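Local coordinates for probable cobalt-precorrin-6B C(15)-methyltransferase (decarboxylating) (Methanothermobacter thermautotrophicus, PDB 1L3I), which probably methylates C-15 of cobalt-precorrin-6B with S-adenosyl-L-methionine and then drives decarboxylation at C-12, in the anaerobic route to adenosylcobalamin, at residues 36-41 with 96-101; 57-62 with 85-90. One frame throughout, in Å; residues are numbered along the deposited sequence.

Interaction 1: residues 36-41 with 96-101; sequences VAVDVG and CKIPDI. With SAH (S-adenosyl-L-homocysteine), chain G.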
ATOM      1  N   VAL A  36      14.639 -20.022 -23.361  1.00 37.84           N
ATOM      2  CA  VAL A  36      15.135 -18.935 -24.191  1.00 39.61           C
ATOM      3  C   VAL A  36      14.258 -17.759 -23.769  1.00 39.28           C
ATOM      4  O   VAL A  36      13.034 -17.841 -23.854  1.00 40.18           O
ATOM      5  CB  VAL A  36      14.931 -19.218 -25.700  1.00 37.65           C
ATOM      6  CG1 VAL A  36      15.371 -18.013 -26.530  1.00 36.99           C
ATOM      7  CG2 VAL A  36      15.698 -20.455 -26.110  1.00 37.60           C
ATOM      8  N   ALA A  37      14.863 -16.689 -23.278  1.00 34.09           N
ATOM      9  CA  ALA A  37      14.088 -15.559 -22.821  1.00 32.70           C
ATOM     10  C   ALA A  37      14.419 -14.288 -23.556  1.00 32.38           C
ATOM     11  O   ALA A  37      15.495 -14.156 -24.128  1.00 33.16           O
ATOM     12  CB  ALA A  37      14.318 -15.367 -21.329  1.00 29.76           C
ATOM     13  N   VAL A  38      13.472 -13.354 -23.556  1.00 34.18           N
ATOM     14  CA  VAL A  38      13.686 -12.045 -24.169  1.00 31.50           C
ATOM     15  C   VAL A  38      13.270 -10.988 -23.153  1.00 30.54           C
ATOM     16  O   VAL A  38      12.240 -11.122 -22.494  1.00 31.79           O
ATOM     17  CB  VAL A  38      12.908 -11.849 -25.509  1.00 28.40           C
ATOM     18  CG1 VAL A  38      11.418 -11.915 -25.290  1.00 28.11           C
ATOM     19  CG2 VAL A  38      13.272 -10.518 -26.134  1.00 27.62           C
ATOM     20  N   ASP A  39      14.132  -9.995 -22.960  1.00 30.91           N
ATOM     21  CA  ASP A  39      13.857  -8.898 -22.047  1.00 28.34           C
ATOM     22  C   ASP A  39      13.693  -7.655 -22.904  1.00 27.06           C
ATOM     23  O   ASP A  39      14.672  -7.082 -23.383  1.00 26.81           O
ATOM     24  CB  ASP A  39      15.004  -8.732 -21.040  1.00 25.63           C
ATOM     25  CG  ASP A  39      14.745  -7.627 -20.017  1.00 26.53           C
ATOM     26  OD1 ASP A  39      13.585  -7.223 -19.828  1.00 33.53           O
ATOM     27  OD2 ASP A  39      15.704  -7.149 -19.400  1.00 28.74           O
ATOM     28  N   VAL A  40      12.440  -7.280 -23.161  1.00 28.77           N
ATOM     29  CA  VAL A  40      12.130  -6.111 -23.969  1.00 28.39           C
ATOM     30  C   VAL A  40      12.278  -4.854 -23.117  1.00 30.39           C
ATOM     31  O   VAL A  40      11.499  -4.636 -22.173  1.00 30.38           O
ATOM     32  CB  VAL A  40      10.700  -6.206 -24.548  1.00 30.37           C
ATOM     33  CG1 VAL A  40      10.376  -4.997 -25.393  1.00 28.22           C
ATOM     34  CG2 VAL A  40      10.545  -7.478 -25.363  1.00 29.22           C
ATOM     35  N   GLY A  41      13.274  -4.029 -23.446  1.00 28.07           N
ATOM     36  CA  GLY A  41      13.517  -2.817 -22.690  1.00 27.55           C
ATOM     37  C   GLY A  41      14.335  -3.194 -21.482  1.00 24.89           C
ATOM     38  O   GLY A  41      13.880  -3.078 -20.356  1.00 29.27           O
ATOM     39  N   CYS A  96      11.574  -9.578 -34.208  1.00 42.37           N
ATOM     40  CA  CYS A  96      11.425 -10.386 -35.414  1.00 44.00           C
ATOM     41  C   CYS A  96      12.687 -11.171 -35.807  1.00 46.50           C
ATOM     42  O   CYS A  96      12.594 -12.150 -36.552  1.00 50.07           O
ATOM     43  CB  CYS A  96      10.998  -9.518 -36.596  1.00 41.48           C
ATOM     44  SG  CYS A  96       9.312  -8.933 -36.568  1.00 47.20           S
ATOM     45  N   LYS A  97      13.849 -10.748 -35.304  1.00 44.02           N
ATOM     46  CA  LYS A  97      15.117 -11.404 -35.624  1.00 41.17           C
ATOM     47  C   LYS A  97      15.513 -12.554 -34.696  1.00 43.10           C
ATOM     48  O   LYS A  97      16.419 -13.334 -35.013  1.00 44.77           O
ATOM     49  CB  LYS A  97      16.251 -10.390 -35.627  1.00 40.34           C
ATOM     50  CG  LYS A  97      16.028  -9.181 -36.499  1.00 43.81           C
ATOM     51  CD  LYS A  97      17.255  -8.285 -36.435  1.00 50.11           C
ATOM     52  CE  LYS A  97      17.040  -6.970 -37.177  1.00 54.65           C
ATOM     53  NZ  LYS A  97      18.327  -6.227 -37.290  1.00 56.50           N
ATOM     54  N   ILE A  98      14.845 -12.668 -33.557  1.00 42.05           N
ATOM     55  CA  ILE A  98      15.190 -13.705 -32.596  1.00 38.53           C
ATOM     56  C   ILE A  98      14.362 -14.985 -32.776  1.00 37.99           C
ATOM     57  O   ILE A  98      13.360 -14.994 -33.479  1.00 35.33           O
ATOM     58  CB  ILE A  98      15.063 -13.169 -31.134  1.00 36.78           C
ATOM     59  CG1 ILE A  98      13.604 -12.988 -30.731  1.00 37.79           C
ATOM     60  CG2 ILE A  98      15.758 -11.834 -31.012  1.00 33.91           C
ATOM     61  CD1 ILE A  98      13.415 -12.665 -29.255  1.00 37.06           C
ATOM     62  N   PRO A  99      14.851 -16.110 -32.236  1.00 38.66           N
ATOM     63  CA  PRO A  99      14.098 -17.361 -32.363  1.00 41.56           C
ATOM     64  C   PRO A  99      12.893 -17.357 -31.434  1.00 45.14           C
ATOM     65  O   PRO A  99      12.599 -16.345 -30.790  1.00 47.18           O
ATOM     66  CB  PRO A  99      15.126 -18.419 -31.960  1.00 40.14           C
ATOM     67  CG  PRO A  99      16.050 -17.697 -31.057  1.00 39.93           C
ATOM     68  CD  PRO A  99      16.213 -16.367 -31.745  1.00 37.56           C
ATOM     69  N   ASP A 100      12.191 -18.482 -31.351  1.00 46.42           N
ATOM     70  CA  ASP A 100      11.034 -18.557 -30.463  1.00 47.09           C
ATOM     71  C   ASP A 100      11.470 -18.492 -29.004  1.00 44.56           C
ATOM     72  O   ASP A 100      12.572 -18.934 -28.655  1.00 45.39           O
ATOM     73  CB  ASP A 100      10.205 -19.819 -30.742  1.00 50.74           C
ATOM     74  CG  ASP A 100       9.418 -19.732 -32.046  1.00 52.89           C
ATOM     75  OD1 ASP A 100       9.261 -18.625 -32.621  1.00 52.86           O
ATOM     76  OD2 ASP A 100       8.942 -20.796 -32.499  1.00 57.20           O
ATOM     77  N   ILE A 101      10.586 -17.979 -28.157  1.00 41.46           N
ATOM     78  CA  ILE A 101      10.887 -17.798 -26.743  1.00 40.51           C
ATOM     79  C   ILE A 101       9.989 -18.548 -25.771  1.00 38.08           C
ATOM     80  O   ILE A 101       8.817 -18.789 -26.034  1.00 38.32           O
ATOM     81  CB  ILE A 101      10.804 -16.296 -26.374  1.00 44.29           C
ATOM     82  CG1 ILE A 101       9.415 -15.768 -26.776  1.00 42.43           C
ATOM     83  CG2 ILE A 101      11.930 -15.512 -27.064  1.00 39.45           C
ATOM     84  CD1 ILE A 101       9.166 -14.348 -26.452  1.00 45.86           C
TER
HETATM   85  N   SAH G 801      13.730  -3.495 -16.069  1.00 24.40           N
HETATM   86  CA  SAH G 801      14.965  -2.729 -16.262  1.00 25.22           C
HETATM   87  CB  SAH G 801      14.670  -1.227 -16.521  1.00 26.46           C
HETATM   88  CG  SAH G 801      13.813  -0.987 -17.794  1.00 32.28           C
HETATM   89  SD  SAH G 801      13.443   0.724 -18.204  1.00 30.67           S
HETATM   90  C   SAH G 801      15.844  -2.898 -15.031  1.00 23.12           C
HETATM   91  O   SAH G 801      15.411  -3.627 -14.121  1.00 22.92           O
HETATM   92  OXT SAH G 801      16.951  -2.324 -15.000  1.00 26.17           O
HETATM   93  C5' SAH G 801      12.510   0.550 -19.706  1.00 27.48           C
HETATM   94  C4' SAH G 801      13.367   0.450 -20.917  1.00 28.12           C
HETATM   95  O4' SAH G 801      12.436   0.349 -22.010  1.00 32.86           O
HETATM   96  C3' SAH G 801      14.306   1.716 -21.237  1.00 23.07           C
HETATM   97  O3' SAH G 801      15.758   1.528 -21.206  1.00 26.90           O
HETATM   98  C2' SAH G 801      13.730   2.126 -22.612  1.00 26.30           C
HETATM   99  O2' SAH G 801      14.601   2.807 -23.529  1.00 23.62           O
HETATM  100  C1' SAH G 801      13.175   0.809 -23.105  1.00 29.49           C
HETATM  101  N9  SAH G 801      12.177   0.797 -24.167  1.00 31.13           N
HETATM  102  C8  SAH G 801      10.908   1.427 -24.162  1.00 34.09           C
HETATM  103  N7  SAH G 801      10.265   1.197 -25.266  1.00 29.89           N
HETATM  104  C5  SAH G 801      11.127   0.397 -26.050  1.00 30.85           C
HETATM  105  C6  SAH G 801      11.019  -0.178 -27.329  1.00 29.82           C
HETATM  106  N6  SAH G 801       9.927  -0.023 -28.086  1.00 27.66           N
HETATM  107  N1  SAH G 801      12.049  -0.925 -27.817  1.00 35.54           N
HETATM  108  C2  SAH G 801      13.125  -1.071 -27.053  1.00 32.29           C
HETATM  109  N3  SAH G 801      13.344  -0.586 -25.844  1.00 30.84           N
HETATM  110  C4  SAH G 801      12.308   0.144 -25.385  1.00 25.36           C
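With chi1 at 63°, Val38 sets CG1 between its own backbone N and carbonyl carbon and CG2 anti to the N, so the two methyl groups part towards two different isoleucines. CG1 meets the end of Ile101, whose CG1 takes the same cramped position (chi1 55°) and whose chain then runs out extended; the Val38 CG1 to Ile101 CD1 distance is 3.5 Å. CG2 lies 3.8 Å from CD1 of Ile98. That isoleucine approaches Val38 at about a right angle, touching it by its terminal methyl alone, whereas Ile101 comes in at a slant and also brings its CG2 branch to 4.0 Å from Val38 CG1.

The three residues belong to the core of a Rossmann-like methyltransferase domain. Strand 36-40 is the first strand of the 3-2-1-4-5-7-6 sheet, and residues 96-101 form the connection from helix 91-95 into the neighbouring parallel strand 101-106. No hydrogen bond joins the two segments directly; backbone pairing of Val36 and Val38 begins just beyond, with Asp102 and Ile103.

At the start of the strand, Val36 turns CG1 towards the chain of the connection, 3.6 Å from Asp100 O, and the Val36 O atom lies 3.6 Å from Ile101 CA. Leu95 packs on Val38 from helix 91-95, while Lys123 NZ hydrogen-bonds Ile98 O. Just past the other end of the strand, Gly41 O lies 3.3 Å from CG of S-adenosyl-L-homocysteine; the ribose O4' lies close to Gly41 CA, which has no side chain to intrude.

Interaction 2: residues 57-62 with 85-90; sequences RVYAID and TLMEGD. With SAH (S-adenosyl-L-homocysteine), chain G.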
ATOM      1  N   ARG A  57      19.576 -18.892 -23.070  1.00 39.09           N
ATOM      2  CA  ARG A  57      19.912 -17.716 -23.857  1.00 41.36           C
ATOM      3  C   ARG A  57      18.926 -16.583 -23.561  1.00 41.22           C
ATOM      4  O   ARG A  57      17.716 -16.819 -23.453  1.00 40.90           O
ATOM      5  CB  ARG A  57      19.901 -18.076 -25.358  1.00 43.90           C
ATOM      6  CG  ARG A  57      20.032 -16.913 -26.345  1.00 48.44           C
ATOM      7  CD  ARG A  57      21.389 -16.195 -26.299  1.00 56.26           C
ATOM      8  NE  ARG A  57      22.504 -17.011 -26.796  1.00 62.53           N
ATOM      9  CZ  ARG A  57      23.798 -16.678 -26.717  1.00 62.44           C
ATOM     10  NH1 ARG A  57      24.176 -15.530 -26.163  1.00 62.46           N
ATOM     11  NH2 ARG A  57      24.724 -17.498 -27.185  1.00 62.26           N
ATOM     12  N   VAL A  58      19.450 -15.371 -23.391  1.00 34.62           N
ATOM     13  CA  VAL A  58      18.620 -14.210 -23.120  1.00 32.49           C
ATOM     14  C   VAL A  58      18.881 -13.200 -24.217  1.00 33.09           C
ATOM     15  O   VAL A  58      20.022 -13.007 -24.622  1.00 37.35           O
ATOM     16  CB  VAL A  58      18.978 -13.518 -21.760  1.00 31.71           C
ATOM     17  CG1 VAL A  58      18.024 -12.368 -21.483  1.00 29.48           C
ATOM     18  CG2 VAL A  58      18.929 -14.494 -20.614  1.00 30.27           C
ATOM     19  N   TYR A  59      17.816 -12.605 -24.742  1.00 32.62           N
ATOM     20  CA  TYR A  59      17.908 -11.566 -25.763  1.00 31.61           C
ATOM     21  C   TYR A  59      17.453 -10.269 -25.091  1.00 31.83           C
ATOM     22  O   TYR A  59      16.281 -10.128 -24.745  1.00 32.17           O
ATOM     23  CB  TYR A  59      16.980 -11.894 -26.933  1.00 34.90           C
ATOM     24  CG  TYR A  59      17.426 -13.072 -27.741  1.00 37.44           C
ATOM     25  CD1 TYR A  59      16.991 -14.358 -27.423  1.00 40.25           C
ATOM     26  CD2 TYR A  59      18.339 -12.921 -28.788  1.00 39.05           C
ATOM     27  CE1 TYR A  59      17.458 -15.465 -28.123  1.00 41.16           C
ATOM     28  CE2 TYR A  59      18.810 -14.017 -29.500  1.00 39.25           C
ATOM     29  CZ  TYR A  59      18.372 -15.284 -29.160  1.00 42.82           C
ATOM     30  OH  TYR A  59      18.851 -16.368 -29.849  1.00 45.08           O
ATOM     31  N   ALA A  60      18.384  -9.346 -24.852  1.00 33.31           N
ATOM     32  CA  ALA A  60      18.083  -8.068 -24.201  1.00 30.42           C
ATOM     33  C   ALA A  60      17.999  -6.942 -25.236  1.00 31.59           C
ATOM     34  O   ALA A  60      18.979  -6.598 -25.881  1.00 30.82           O
ATOM     35  CB  ALA A  60      19.136  -7.755 -23.158  1.00 30.68           C
ATOM     36  N   ILE A  61      16.823  -6.341 -25.344  1.00 32.25           N
ATOM     37  CA  ILE A  61      16.574  -5.291 -26.319  1.00 31.06           C
ATOM     38  C   ILE A  61      16.359  -3.926 -25.670  1.00 33.89           C
ATOM     39  O   ILE A  61      15.771  -3.842 -24.582  1.00 36.17           O
ATOM     40  CB  ILE A  61      15.281  -5.618 -27.095  1.00 28.00           C
ATOM     41  CG1 ILE A  61      15.375  -6.986 -27.754  1.00 26.71           C
ATOM     42  CG2 ILE A  61      14.967  -4.549 -28.106  1.00 30.54           C
ATOM     43  CD1 ILE A  61      14.041  -7.501 -28.266  1.00 25.93           C
ATOM     44  N   ASP A  62      16.806  -2.867 -26.350  1.00 32.92           N
ATOM     45  CA  ASP A  62      16.606  -1.495 -25.887  1.00 33.38           C
ATOM     46  C   ASP A  62      16.876  -0.449 -26.974  1.00 33.53           C
ATOM     47  O   ASP A  62      17.826  -0.571 -27.740  1.00 31.31           O
ATOM     48  CB  ASP A  62      17.452  -1.190 -24.654  1.00 32.52           C
ATOM     49  CG  ASP A  62      16.790  -0.165 -23.748  1.00 35.55           C
ATOM     50  OD1 ASP A  62      16.603   0.988 -24.192  1.00 37.34           O
ATOM     51  OD2 ASP A  62      16.446  -0.522 -22.599  1.00 31.91           O
ATOM     52  N   THR A  85      22.442 -11.911 -25.642  1.00 36.75           N
ATOM     53  CA  THR A  85      22.586 -11.267 -26.935  1.00 36.01           C
ATOM     54  C   THR A  85      21.944  -9.896 -26.815  1.00 34.88           C
ATOM     55  O   THR A  85      20.723  -9.786 -26.712  1.00 33.58           O
ATOM     56  CB  THR A  85      21.880 -12.072 -28.036  1.00 35.26           C
ATOM     57  OG1 THR A  85      22.410 -13.403 -28.067  1.00 40.45           O
ATOM     58  CG2 THR A  85      22.077 -11.420 -29.390  1.00 36.28           C
ATOM     59  N   LEU A  86      22.775  -8.864 -26.732  1.00 36.35           N
ATOM     60  CA  LEU A  86      22.306  -7.482 -26.627  1.00 39.51           C
ATOM     61  C   LEU A  86      21.891  -6.979 -28.002  1.00 39.29           C
ATOM     62  O   LEU A  86      22.590  -7.201 -28.982  1.00 41.06           O
ATOM     63  CB  LEU A  86      23.407  -6.595 -26.033  1.00 39.78           C
ATOM     64  CG  LEU A  86      23.676  -6.851 -24.554  1.00 39.32           C
ATOM     65  CD1 LEU A  86      25.063  -6.417 -24.201  1.00 42.43           C
ATOM     66  CD2 LEU A  86      22.648  -6.122 -23.714  1.00 41.27           C
HETATM   67  N   MSE A  87      20.757  -6.300 -28.067  1.00 38.28           N
HETATM   68  CA  MSE A  87      20.258  -5.790 -29.328  1.00 38.87           C
HETATM   69  C   MSE A  87      19.758  -4.361 -29.207  1.00 40.19           C
HETATM   70  O   MSE A  87      18.731  -4.116 -28.560  1.00 38.48           O
HETATM   71  CB  MSE A  87      19.116  -6.668 -29.827  1.00 39.88           C
HETATM   72  CG  MSE A  87      19.469  -8.127 -29.948  1.00 42.04           C
HETATM   73 SE   MSE A  87      17.996  -9.140 -30.673  1.00 49.54          SE
HETATM   74  CE  MSE A  87      17.070  -9.511 -29.036  1.00 61.38           C
ATOM     75  N   GLU A  88      20.489  -3.414 -29.791  1.00 38.81           N
ATOM     76  CA  GLU A  88      20.055  -2.031 -29.740  1.00 42.27           C
ATOM     77  C   GLU A  88      19.048  -1.839 -30.851  1.00 44.95           C
ATOM     78  O   GLU A  88      19.247  -2.326 -31.963  1.00 49.26           O
ATOM     79  CB  GLU A  88      21.202  -1.050 -29.929  1.00 41.97           C
ATOM     80  CG  GLU A  88      20.745   0.387 -29.741  1.00 46.94           C
ATOM     81  CD  GLU A  88      21.689   1.401 -30.330  1.00 53.64           C
ATOM     82  OE1 GLU A  88      22.915   1.274 -30.137  1.00 56.56           O
ATOM     83  OE2 GLU A  88      21.200   2.353 -30.979  1.00 55.94           O
ATOM     84  N   GLY A  89      17.958  -1.141 -30.549  1.00 45.59           N
ATOM     85  CA  GLY A  89      16.946  -0.888 -31.556  1.00 43.40           C
ATOM     86  C   GLY A  89      15.552  -0.953 -30.986  1.00 44.27           C
ATOM     87  O   GLY A  89      15.343  -1.322 -29.829  1.00 42.62           O
ATOM     88  N   ASP A  90      14.593  -0.582 -31.816  1.00 43.98           N
ATOM     89  CA  ASP A  90      13.198  -0.590 -31.426  1.00 43.56           C
ATOM     90  C   ASP A  90      12.767  -2.061 -31.327  1.00 42.32           C
ATOM     91  O   ASP A  90      13.088  -2.869 -32.193  1.00 44.59           O
ATOM     92  CB  ASP A  90      12.393   0.166 -32.481  1.00 48.90           C
ATOM     93  CG  ASP A  90      11.050   0.627 -31.967  1.00 52.92           C
ATOM     94  OD1 ASP A  90      10.988   1.181 -30.840  1.00 53.72           O
ATOM     95  OD2 ASP A  90      10.059   0.443 -32.705  1.00 56.55           O
TER
HETATM   96  N   SAH G 801      13.730  -3.495 -16.069  1.00 24.40           N
HETATM   97  CA  SAH G 801      14.965  -2.729 -16.262  1.00 25.22           C
HETATM   98  CB  SAH G 801      14.670  -1.227 -16.521  1.00 26.46           C
HETATM   99  CG  SAH G 801      13.813  -0.987 -17.794  1.00 32.28           C
HETATM  100  SD  SAH G 801      13.443   0.724 -18.204  1.00 30.67           S
HETATM  101  C   SAH G 801      15.844  -2.898 -15.031  1.00 23.12           C
HETATM  102  O   SAH G 801      15.411  -3.627 -14.121  1.00 22.92           O
HETATM  103  OXT SAH G 801      16.951  -2.324 -15.000  1.00 26.17           O
HETATM  104  C5' SAH G 801      12.510   0.550 -19.706  1.00 27.48           C
HETATM  105  C4' SAH G 801      13.367   0.450 -20.917  1.00 28.12           C
HETATM  106  O4' SAH G 801      12.436   0.349 -22.010  1.00 32.86           O
HETATM  107  C3' SAH G 801      14.306   1.716 -21.237  1.00 23.07           C
HETATM  108  O3' SAH G 801      15.758   1.528 -21.206  1.00 26.90           O
HETATM  109  C2' SAH G 801      13.730   2.126 -22.612  1.00 26.30           C
HETATM  110  O2' SAH G 801      14.601   2.807 -23.529  1.00 23.62           O
HETATM  111  C1' SAH G 801      13.175   0.809 -23.105  1.00 29.49           C
HETATM  112  N9  SAH G 801      12.177   0.797 -24.167  1.00 31.13           N
HETATM  113  C8  SAH G 801      10.908   1.427 -24.162  1.00 34.09           C
HETATM  114  N7  SAH G 801      10.265   1.197 -25.266  1.00 29.89           N
HETATM  115  C5  SAH G 801      11.127   0.397 -26.050  1.00 30.85           C
HETATM  116  C6  SAH G 801      11.019  -0.178 -27.329  1.00 29.82           C
HETATM  117  N6  SAH G 801       9.927  -0.023 -28.086  1.00 27.66           N
HETATM  118  N1  SAH G 801      12.049  -0.925 -27.817  1.00 35.54           N
HETATM  119  C2  SAH G 801      13.125  -1.071 -27.053  1.00 32.29           C
HETATM  120  N3  SAH G 801      13.344  -0.586 -25.844  1.00 30.84           N
HETATM  121  C4  SAH G 801      12.308   0.144 -25.385  1.00 25.36           C
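Tyr59 and Thr85 lie side by side and point the same way, with Thr85 CB 3.7 Å from Tyr59 CD2. The selenomethionine Met87 shares their face of the sheet: its chain bends at chi3 (-87°), which turns CE towards Tyr59 and Ile61 of the adjoining strand, though its modelled position is too close to Tyr59 to carry exact distances. Arg57 crosses Thr85 at about a right angle and lays CD over one face of the Tyr59 ring, near its rim. On the reverse face, Ala60 CB meets Leu86 CD2.

Between these side chains four backbone hydrogen bonds join the parallel strands, among them Thr85 N to Val58 O (2.8 Å), and a fifth, Gly89 N to Asp62 O, continues the pairing into the loop.

The Asp62 carboxylate grips the ribose diol of S-adenosyl-L-homocysteine, OD1 accepting from O2' (2.8 Å) and OD2 from O3' (2.6 Å), while Asn64 N and Gly43 N bind the same two oxygens and fix its rotation. Replacing Asp62 by alanine is likely to leave both ribose hydroxyls, and the amides of Gly43 and Asn64, without the carboxylate oxygens they bind.

Strands 57-62 and 84-88 with helix 65-77 make a beta-alpha-beta unit: Ala67 and Ile68 of that helix touch Asp62, strand 36-40 flanks strand 57-62, and strand 84-88 is outermost within the chain.

Interactions 1 and 2 have centres 8 Å apart and meet through neighbouring strands 36-40 and 57-62, with interaction 2 nested in the chain between the segments of interaction 1. Two probable hydrogen bonds link the strands, Asp39 N to Tyr59 O (2.8 Å) and Gly41 N to Ile61 O (2.7 Å), the second next to the S-adenosyl-L-homocysteine site. The connection 96-101 also packs on side chains of interaction 2: Pro99 CD lies 3.2 Å from Tyr59 OH, and Ile98 touches Met87. Both contacts reach S-adenosyl-L-homocysteine: Gly41 borders the homocysteine chain and ribose, next to the diol held by Asp62, and Asp90 OD1 lies 3.2 Å from adenine N6.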